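Local coordinates for protein methyltransferase (PDB 3TMA) that methylates N2 of the guanosine at position 6 of tRNA(Phe), using S-adenosyl-L-methionine as methyl donor and pairing a THUMP domain with a Rossmann-fold catalytic domain, at residues Arg176-Arg184 with Ser214-Ser223; Val231-Leu241 with Trp255-Ala263. One frame throughout, in Å; residues are numbered along the deposited sequence. Where two conformers were deposited one is given.

Ile-256 CD1 of segment 255-263 lies 3.7 Å from Ala-222 CB of helix 216-225, one of the points where the two contacts meet; their centres are about 13 Å apart in the Rossmann-fold domain. Interaction 1 packs the loop 176-184 on that helix and includes Ser-214, Gly-215 and Thr-216; interaction 2 pairs strands 231-235 and 257-260 and ends at Asp-262 and Ala-263. By similarity, all five residues bind S-adenosyl-L-methionine. The helix also sets Ala-218 against Val-231 and Ala-233 of strand 231-235. The nearest atoms of the Phe-258 side chain and Gly-215 are about 4 Å apart, so sheet packing borders the cofactor loop directly.

Interaction 1 of 2, residues Arg176-Arg184 with Ser214-Ser223; sequences RRFPKAALR and SGTIALEAAS
Ala-181, at the end of the 3-10 turn 179-181, brings its CA to 4.8 Å from the CA of Ser-214, just ahead of the helix that starts at Thr-216 with Gly-215 as its N-cap. At this approach Ser-214 OG donates to Ala-181 O over 2.6 Å, coming in 32° out of the carbonyl plane. A chi1 of 48°, with OG lying between the backbone N and the carbonyl carbon, turns the hydroxyl to this acceptor. Water 1 bridges the segments from Phe-178 O to Thr-216 OG1, while water 2 joins Ser-214 OG to Thr-216 OG1 and adds a weak bond to Arg-184 O.

Farther along the helix an apolar patch is bordered by a salt bridge. Leu-219 CB sits over the centre of the Phe-178 ring, 4.1 Å from its centroid in a CH-pi contact, and Leu-219 CD1 reaches the methyl of Ala-181, CD1 to CB 3.7 Å. Glu-220 OE1 lies at the ring edge, 3.5 Å from Phe-178 CE2. That carboxylate is gripped side-on by Arg-177: Arg-177 NE meets Glu-220 OE1 at 2.8 Å almost straight and in the guanidinium plane, whereas NH2 reaches OE2 of the same Glu-220 at 3.1 Å from above the carboxylate plane. The two planes are 45° apart, which fits one good bond and one more bent. Arg-71 forms a second salt bridge to OE1, and Gln-193 bonds OE2, so neither oxygen depends on Arg-177 alone.

Ser-214, Gly-215 and Thr-216 probably form part of the S-adenosyl-L-methionine site, and the loop 176-184 packs against the loop after strand 207-209 and the first turn of helix 216-225, in the Rossmann-fold domain. Helix 189-198 meets Arg-177 and Glu-220, helix 238-250 touches Leu-219, and Ala-218 faces strand 231-235.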
loop_
_atom_site.group_PDB
_atom_site.type_symbol
_atom_site.label_atom_id
_atom_site.label_comp_id
_atom_site.label_asym_id
_atom_site.label_seq_id
_atom_site.Cartn_x
_atom_site.Cartn_y
_atom_site.Cartn_z
ATOM N N ARG A 176 -4.807 4.494 5.703
ATOM C CA ARG A 176 -5.083 5.797 6.339
ATOM C C ARG A 176 -4.494 5.960 7.748
ATOM O O ARG A 176 -4.898 6.846 8.495
ATOM C CB ARG A 176 -6.582 6.062 6.399
ATOM C CG ARG A 176 -7.210 6.181 5.043
ATOM C CD ARG A 176 -7.047 7.602 4.488
ATOM N NE ARG A 176 -8.147 7.915 3.575
ATOM C CZ ARG A 176 -8.123 7.684 2.265
ATOM N NH1 ARG A 176 -7.036 7.178 1.696
ATOM N NH2 ARG A 176 -9.182 7.981 1.519
ATOM N N ARG A 177 -3.462 5.196 8.078
ATOM C CA ARG A 177 -2.712 5.471 9.305
ATOM C C ARG A 177 -1.872 6.748 9.174
ATOM O O ARG A 177 -1.541 7.184 8.043
ATOM C CB ARG A 177 -1.882 4.253 9.726
ATOM C CG ARG A 177 -0.986 3.649 8.624
ATOM C CD ARG A 177 -0.224 2.462 9.180
ATOM N NE ARG A 177 0.709 1.906 8.191
ATOM C CZ ARG A 177 0.365 1.079 7.203
ATOM N NH1 ARG A 177 -0.906 0.734 7.032
ATOM N NH2 ARG A 177 1.288 0.615 6.356
ATOM N N PHE A 178 -1.547 7.351 10.319
ATOM C CA PHE A 178 -0.748 8.574 10.379
ATOM C C PHE A 178 -1.360 9.743 9.580
ATOM O O PHE A 178 -0.657 10.350 8.768
ATOM C CB PHE A 178 0.713 8.303 9.940
ATOM C CG PHE A 178 1.317 7.097 10.598
ATOM C CD1 PHE A 178 1.208 6.936 11.972
ATOM C CD2 PHE A 178 1.924 6.090 9.846
ATOM C CE1 PHE A 178 1.715 5.789 12.604
ATOM C CE2 PHE A 178 2.478 4.951 10.467
ATOM C CZ PHE A 178 2.369 4.800 11.845
ATOM N N PRO A 179 -2.657 10.074 9.822
ATOM C CA PRO A 179 -3.352 11.078 9.028
ATOM C C PRO A 179 -2.746 12.487 9.209
ATOM O O PRO A 179 -2.783 13.286 8.282
ATOM C CB PRO A 179 -4.803 11.023 9.555
ATOM C CG PRO A 179 -4.668 10.544 10.986
ATOM C CD PRO A 179 -3.518 9.518 10.877
ATOM N N LYS A 180 -2.143 12.768 10.358
ATOM C CA LYS A 180 -1.468 14.053 10.540
ATOM C C LYS A 180 -0.315 14.259 9.540
ATOM O O LYS A 180 -0.010 15.379 9.157
ATOM C CB LYS A 180 -0.972 14.229 11.980
ATOM C CG LYS A 180 -1.968 14.897 12.944
ATOM C CD LYS A 180 -1.487 14.807 14.407
ATOM C CE LYS A 180 -2.623 14.403 15.359
ATOM N NZ LYS A 180 -3.552 15.526 15.725
ATOM N N ALA A 181 0.312 13.179 9.094
ATOM C CA ALA A 181 1.330 13.301 8.056
ATOM C C ALA A 181 0.766 13.232 6.620
ATOM O O ALA A 181 1.516 13.376 5.665
ATOM C CB ALA A 181 2.417 12.274 8.257
ATOM N N ALA A 182 -0.543 13.022 6.464
ATOM C CA ALA A 182 -1.142 12.684 5.151
ATOM C C ALA A 182 -1.731 13.864 4.366
ATOM O O ALA A 182 -1.698 15.026 4.810
ATOM C CB ALA A 182 -2.194 11.591 5.301
ATOM N N LEU A 183 -2.308 13.543 3.206
ATOM C CA LEU A 183 -2.723 14.556 2.236
ATOM C C LEU A 183 -1.486 15.039 1.484
ATOM O O LEU A 183 -1.590 15.663 0.417
ATOM N N ARG A 184 -0.323 14.760 2.075
ATOM C CA ARG A 184 0.975 14.929 1.434
ATOM C C ARG A 184 1.741 13.588 1.426
ATOM O O ARG A 184 1.980 12.997 2.479
ATOM C CB ARG A 184 1.782 16.029 2.142
ATOM C CG ARG A 184 2.912 16.628 1.303
ATOM C CD ARG A 184 2.409 17.196 -0.030
ATOM N NE ARG A 184 3.435 17.969 -0.728
ATOM C CZ ARG A 184 4.461 17.438 -1.389
ATOM N NH1 ARG A 184 4.619 16.123 -1.446
ATOM N NH2 ARG A 184 5.335 18.225 -1.993
ATOM N N SER A 214 6.108 15.605 5.474
ATOM C CA SER A 214 5.360 15.563 6.727
ATOM C C SER A 214 5.527 14.247 7.514
ATOM O O SER A 214 4.868 14.039 8.527
ATOM C CB SER A 214 3.880 15.873 6.467
ATOM O OG SER A 214 3.443 15.088 5.375
ATOM N N GLY A 215 6.462 13.396 7.095
ATOM C CA GLY A 215 7.046 12.425 7.999
ATOM C C GLY A 215 6.666 10.975 7.703
ATOM O O GLY A 215 7.082 10.098 8.433
ATOM N N THR A 216 5.901 10.710 6.643
ATOM C CA THR A 216 5.320 9.364 6.432
ATOM C C THR A 216 6.291 8.191 6.468
ATOM O O THR A 216 6.042 7.188 7.185
ATOM C CB THR A 216 4.510 9.283 5.137
ATOM O OG1 THR A 216 3.469 10.271 5.172
ATOM C CG2 THR A 216 3.880 7.879 4.985
ATOM N N ILE A 217 7.424 8.322 5.768
ATOM C CA ILE A 217 8.407 7.233 5.748
ATOM C C ILE A 217 9.065 7.013 7.128
ATOM O O ILE A 217 9.174 5.861 7.589
ATOM C CB ILE A 217 9.488 7.464 4.692
ATOM C CG1 ILE A 217 8.901 7.252 3.296
ATOM C CG2 ILE A 217 10.621 6.477 4.864
ATOM C CD1 ILE A 217 9.810 7.853 2.173
ATOM N N ALA A 218 9.431 8.110 7.805
ATOM C CA ALA A 218 10.000 8.011 9.160
ATOM C C ALA A 218 9.042 7.356 10.164
ATOM O O ALA A 218 9.474 6.549 10.999
ATOM C CB ALA A 218 10.459 9.419 9.699
ATOM N N LEU A 219 7.755 7.717 10.100
ATOM C CA LEU A 219 6.791 7.205 11.053
ATOM C C LEU A 219 6.576 5.731 10.763
ATOM O O LEU A 219 6.439 4.945 11.701
ATOM C CB LEU A 219 5.436 7.971 10.916
ATOM C CG LEU A 219 5.517 9.492 11.198
ATOM C CD1 LEU A 219 4.257 10.238 10.690
ATOM C CD2 LEU A 219 5.697 9.739 12.690
ATOM N N GLU A 220 6.425 5.359 9.472
ATOM C CA GLU A 220 6.280 3.938 9.117
ATOM C C GLU A 220 7.460 3.088 9.615
ATOM O O GLU A 220 7.276 1.976 10.209
ATOM C CB GLU A 220 6.053 3.749 7.616
ATOM C CG GLU A 220 5.733 2.275 7.220
ATOM C CD GLU A 220 4.321 1.771 7.689
ATOM O OE1 GLU A 220 3.477 2.571 8.145
ATOM O OE2 GLU A 220 4.073 0.557 7.611
ATOM N N ALA A 221 8.667 3.604 9.397
ATOM C CA ALA A 221 9.872 2.932 9.855
ATOM C C ALA A 221 9.882 2.784 11.405
ATOM O O ALA A 221 10.179 1.708 11.942
ATOM C CB ALA A 221 11.109 3.737 9.403
ATOM N N ALA A 222 9.642 3.886 12.118
ATOM C CA ALA A 222 9.669 3.858 13.607
ATOM C C ALA A 222 8.617 2.912 14.154
ATOM O O ALA A 222 8.909 2.085 15.028
ATOM C CB ALA A 222 9.476 5.260 14.201
ATOM N N SER A 223 7.421 2.959 13.567
ATOM C CA SER A 223 6.306 2.146 14.032
ATOM C C SER A 223 6.600 0.660 13.799
ATOM O O SER A 223 6.232 -0.181 14.602
ATOM C CB SER A 223 5.022 2.572 13.310
ATOM O OG SER A 223 3.992 1.604 13.445
HETATM O O HOH W 1 0.374 9.602 5.780
HETATM O O HOH W 2 4.592 12.574 4.658
#

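Interaction 2 of 2, residues Val231-Leu241 with Trp255-Ala263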
loop_
_atom_site.group_PDB
_atom_site.type_symbol
_atom_site.label_atom_id
_atom_site.label_comp_id
_atom_site.label_asym_id
_atom_site.label_seq_id
_atom_site.Cartn_x
_atom_site.Cartn_y
_atom_site.Cartn_z
ATOM N N VAL A 231 16.130 6.458 14.114
ATOM C CA VAL A 231 15.506 6.940 12.857
ATOM C C VAL A 231 15.810 8.427 12.715
ATOM O O VAL A 231 15.590 9.193 13.659
ATOM C CB VAL A 231 13.978 6.768 12.844
ATOM C CG1 VAL A 231 13.375 7.377 11.540
ATOM C CG2 VAL A 231 13.632 5.285 12.928
ATOM N N TYR A 232 16.436 8.794 11.595
ATOM C CA TYR A 232 16.821 10.175 11.291
ATOM C C TYR A 232 15.947 10.597 10.100
ATOM O O TYR A 232 15.648 9.771 9.234
ATOM C CB TYR A 232 18.318 10.203 10.859
ATOM C CG TYR A 232 19.279 9.783 11.968
ATOM C CD1 TYR A 232 19.813 10.727 12.844
ATOM C CD2 TYR A 232 19.706 8.451 12.090
ATOM C CE1 TYR A 232 20.701 10.335 13.880
ATOM C CE2 TYR A 232 20.615 8.069 13.078
ATOM C CZ TYR A 232 21.077 8.999 13.981
ATOM O OH TYR A 232 21.940 8.575 14.967
ATOM N N ALA A 233 15.535 11.861 10.052
ATOM C CA ALA A 233 14.630 12.285 9.013
ATOM C C ALA A 233 14.896 13.741 8.759
ATOM O O ALA A 233 15.018 14.522 9.707
ATOM C CB ALA A 233 13.169 12.083 9.457
ATOM N N GLY A 234 14.957 14.130 7.481
ATOM C CA GLY A 234 15.368 15.482 7.173
ATOM C C GLY A 234 14.479 16.131 6.146
ATOM O O GLY A 234 13.918 15.452 5.263
ATOM N N ASP A 235 14.378 17.455 6.218
ATOM C CA ASP A 235 13.684 18.190 5.182
ATOM C C ASP A 235 14.063 19.672 5.269
ATOM O O ASP A 235 14.470 20.156 6.331
ATOM C CB ASP A 235 12.174 18.031 5.382
ATOM C CG ASP A 235 11.388 18.341 4.129
ATOM O OD1 ASP A 235 10.998 19.536 3.945
ATOM O OD2 ASP A 235 11.136 17.383 3.344
ATOM N N LEU A 236 13.849 20.416 4.184
ATOM C CA LEU A 236 14.103 21.862 4.226
ATOM C C LEU A 236 12.917 22.680 4.734
ATOM O O LEU A 236 13.093 23.794 5.214
ATOM C CB LEU A 236 14.573 22.355 2.854
ATOM C CG LEU A 236 16.069 22.094 2.614
ATOM C CD1 LEU A 236 16.480 22.416 1.186
ATOM C CD2 LEU A 236 16.911 22.895 3.589
ATOM N N ASP A 237 11.706 22.137 4.635
ATOM C CA ASP A 237 10.497 22.890 5.017
ATOM C C ASP A 237 10.174 22.769 6.529
ATOM O O ASP A 237 9.736 21.689 7.006
ATOM C CB ASP A 237 9.322 22.418 4.143
ATOM C CG ASP A 237 8.045 23.217 4.377
ATOM O OD1 ASP A 237 7.851 23.769 5.488
ATOM O OD2 ASP A 237 7.216 23.269 3.447
ATOM N N GLU A 238 10.409 23.842 7.289
ATOM C CA GLU A 238 10.185 23.785 8.741
ATOM C C GLU A 238 8.731 23.512 9.120
ATOM O O GLU A 238 8.465 22.816 10.110
ATOM C CB GLU A 238 10.683 25.022 9.491
ATOM C CG GLU A 238 12.043 24.856 10.210
ATOM C CD GLU A 238 12.098 23.726 11.263
ATOM O OE1 GLU A 238 11.053 23.136 11.624
ATOM O OE2 GLU A 238 13.212 23.415 11.740
ATOM N N LYS A 239 7.808 24.038 8.321
ATOM C CA LYS A 239 6.384 23.822 8.538
ATOM C C LYS A 239 6.036 22.337 8.495
ATOM O O LYS A 239 5.337 21.832 9.374
ATOM C CB LYS A 239 5.561 24.586 7.500
ATOM C CG LYS A 239 5.649 26.098 7.629
ATOM C CD LYS A 239 4.828 26.791 6.553
ATOM C CE LYS A 239 4.896 28.303 6.698
ATOM N NZ LYS A 239 4.116 28.998 5.636
ATOM N N ARG A 240 6.524 21.639 7.472
ATOM C CA ARG A 240 6.249 20.240 7.342
ATOM C C ARG A 240 6.946 19.428 8.434
ATOM O O ARG A 240 6.415 18.411 8.846
ATOM C CB ARG A 240 6.581 19.737 5.954
ATOM C CG ARG A 240 5.556 20.178 4.916
ATOM C CD ARG A 240 5.724 19.389 3.628
ATOM N NE ARG A 240 5.113 20.086 2.495
ATOM C CZ ARG A 240 5.057 19.601 1.258
ATOM N NH1 ARG A 240 5.563 18.400 0.991
ATOM N NH2 ARG A 240 4.478 20.306 0.292
ATOM N N LEU A 241 8.121 19.865 8.890
ATOM C CA LEU A 241 8.759 19.242 10.043
ATOM C C LEU A 241 7.922 19.399 11.326
ATOM O O LEU A 241 7.913 18.508 12.159
ATOM C CB LEU A 241 10.157 19.812 10.295
ATOM C CG LEU A 241 11.251 19.486 9.269
ATOM C CD1 LEU A 241 12.557 20.057 9.726
ATOM C CD2 LEU A 241 11.384 17.995 9.024
ATOM N N TRP A 255 10.971 9.099 19.422
ATOM C CA TRP A 255 12.398 9.024 19.326
ATOM C C TRP A 255 12.928 9.407 17.935
ATOM O O TRP A 255 14.076 9.452 17.773
ATOM C CB TRP A 255 12.865 7.644 19.701
ATOM C CG TRP A 255 12.368 6.563 18.833
ATOM C CD1 TRP A 255 12.934 6.080 17.719
ATOM C CD2 TRP A 255 11.182 5.824 19.028
ATOM N NE1 TRP A 255 12.202 5.072 17.211
ATOM C CE2 TRP A 255 11.099 4.904 17.990
ATOM C CE3 TRP A 255 10.179 5.846 19.986
ATOM C CZ2 TRP A 255 10.076 4.015 17.884
ATOM C CZ3 TRP A 255 9.159 4.962 19.875
ATOM C CH2 TRP A 255 9.110 4.064 18.836
ATOM N N ILE A 256 12.083 9.652 16.953
ATOM C CA ILE A 256 12.590 10.029 15.611
ATOM C C ILE A 256 13.311 11.389 15.715
ATOM O O ILE A 256 12.773 12.322 16.320
ATOM C CB ILE A 256 11.450 10.179 14.612
ATOM C CG1 ILE A 256 10.769 8.809 14.389
ATOM C CG2 ILE A 256 11.987 10.739 13.277
ATOM C CD1 ILE A 256 9.322 8.962 13.803
ATOM N N ARG A 257 14.497 11.508 15.103
ATOM C CA ARG A 257 15.231 12.767 15.110
ATOM C C ARG A 257 14.903 13.465 13.823
ATOM O O ARG A 257 15.465 13.104 12.761
ATOM C CB ARG A 257 16.734 12.496 15.192
ATOM C CG ARG A 257 17.649 13.769 15.111
ATOM C CD ARG A 257 19.120 13.448 15.553
ATOM N NE ARG A 257 20.076 14.513 15.216
ATOM C CZ ARG A 257 20.266 15.590 15.985
ATOM N NH1 ARG A 257 19.548 15.756 17.096
ATOM N NH2 ARG A 257 21.139 16.523 15.630
ATOM N N PHE A 258 13.983 14.432 13.886
ATOM C CA PHE A 258 13.647 15.257 12.709
ATOM C C PHE A 258 14.550 16.497 12.690
ATOM O O PHE A 258 14.622 17.236 13.666
ATOM C CB PHE A 258 12.191 15.750 12.724
ATOM C CG PHE A 258 11.154 14.646 12.527
ATOM C CD1 PHE A 258 10.848 14.187 11.259
ATOM C CD2 PHE A 258 10.484 14.112 13.617
ATOM C CE1 PHE A 258 9.882 13.182 11.053
ATOM C CE2 PHE A 258 9.527 13.089 13.445
ATOM C CZ PHE A 258 9.235 12.617 12.173
ATOM N N LEU A 259 15.117 16.798 11.536
ATOM C CA LEU A 259 16.107 17.864 11.456
ATOM C C LEU A 259 15.910 18.649 10.167
ATOM O O LEU A 259 15.589 18.073 9.122
ATOM C CB LEU A 259 17.487 17.204 11.462
ATOM C CG LEU A 259 18.716 17.720 12.187
ATOM C CD1 LEU A 259 18.479 18.075 13.699
ATOM C CD2 LEU A 259 19.843 16.686 11.997
ATOM N N ARG A 260 16.065 19.971 10.230
ATOM C CA ARG A 260 16.084 20.767 9.019
ATOM C C ARG A 260 17.403 20.467 8.307
ATOM O O ARG A 260 18.467 20.628 8.889
ATOM C CB ARG A 260 15.958 22.263 9.341
ATOM C CG ARG A 260 15.999 23.142 8.076
ATOM C CD ARG A 260 16.340 24.625 8.398
ATOM N NE ARG A 260 17.067 25.283 7.300
ATOM C CZ ARG A 260 16.491 25.834 6.227
ATOM N NH1 ARG A 260 17.240 26.400 5.290
ATOM N NH2 ARG A 260 15.171 25.815 6.083
ATOM N N ALA A 261 17.333 19.995 7.066
ATOM C CA ALA A 261 18.497 19.378 6.429
ATOM C C ALA A 261 18.358 19.431 4.908
ATOM O O ALA A 261 17.291 19.114 4.355
ATOM C CB ALA A 261 18.632 17.954 6.874
ATOM N N ASP A 262 19.464 19.731 4.239
ATOM C CA ASP A 262 19.488 19.776 2.784
ATOM C C ASP A 262 19.980 18.415 2.309
ATOM O O ASP A 262 21.094 18.020 2.635
ATOM C CB ASP A 262 20.459 20.878 2.330
ATOM C CG ASP A 262 20.331 21.199 0.839
ATOM O OD1 ASP A 262 19.984 20.305 0.034
ATOM O OD2 ASP A 262 20.577 22.366 0.471
ATOM N N ALA A 263 19.156 17.697 1.547
ATOM C CA ALA A 263 19.527 16.375 1.036
ATOM C C ALA A 263 20.687 16.378 0.033
ATOM O O ALA A 263 21.246 15.314 -0.262
ATOM C CB ALA A 263 18.306 15.676 0.411
HETATM O O HOH W 3 16.004 7.835 16.788
#
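Five backbone hydrogen bonds join Val-231-Asp-235 to segment 255-263, beginning with Arg-257 N to Val-231 O. Ala-233 follows, giving its N-H to Arg-257 O, and Leu-259 N donates to Ala-233 O at 2.9 Å. This is the parallel pairing of a beta-alpha-beta crossover in the Rossmann-fold domain: helix 238-250 connects strand 231-235 to strand 257-260, the outermost strand at this side of the sheet. Asp-235 continues the alternation, donating to Leu-259 O and accepting from Ala-261 N.

At the strand end, Asp-235 OD1 accepts from Asp-237 N in an Asx turn, and Asp-237 OD1 then caps the helix by accepting from Arg-240 N. Asp-235 OD2 is bonded to Gly-213 N, linking this turn to the loop next to the probable S-adenosyl-L-methionine site, of which Asp-262 and Ala-263 are also part by similarity.

Packing fills in around this ladder. Val-231 and Ile-256 lie side by side, and the methyl of Ala-233 rests 3.6 Å from Phe-258 CD1. Helix residue Leu-241 sends CD1 to the backbone at Arg-260 N, 3.5 Å away. A chi1 of -81° carries Leu-236 CG toward Ala-261 and Asp-262, where the methyls part: CD1 nears Asp-262 CG, whose OD1 accepts from Arg-264 N, while Leu-236 CD2 lies over one face of the Arg-260 guanidinium, 3.9 Å from NH1.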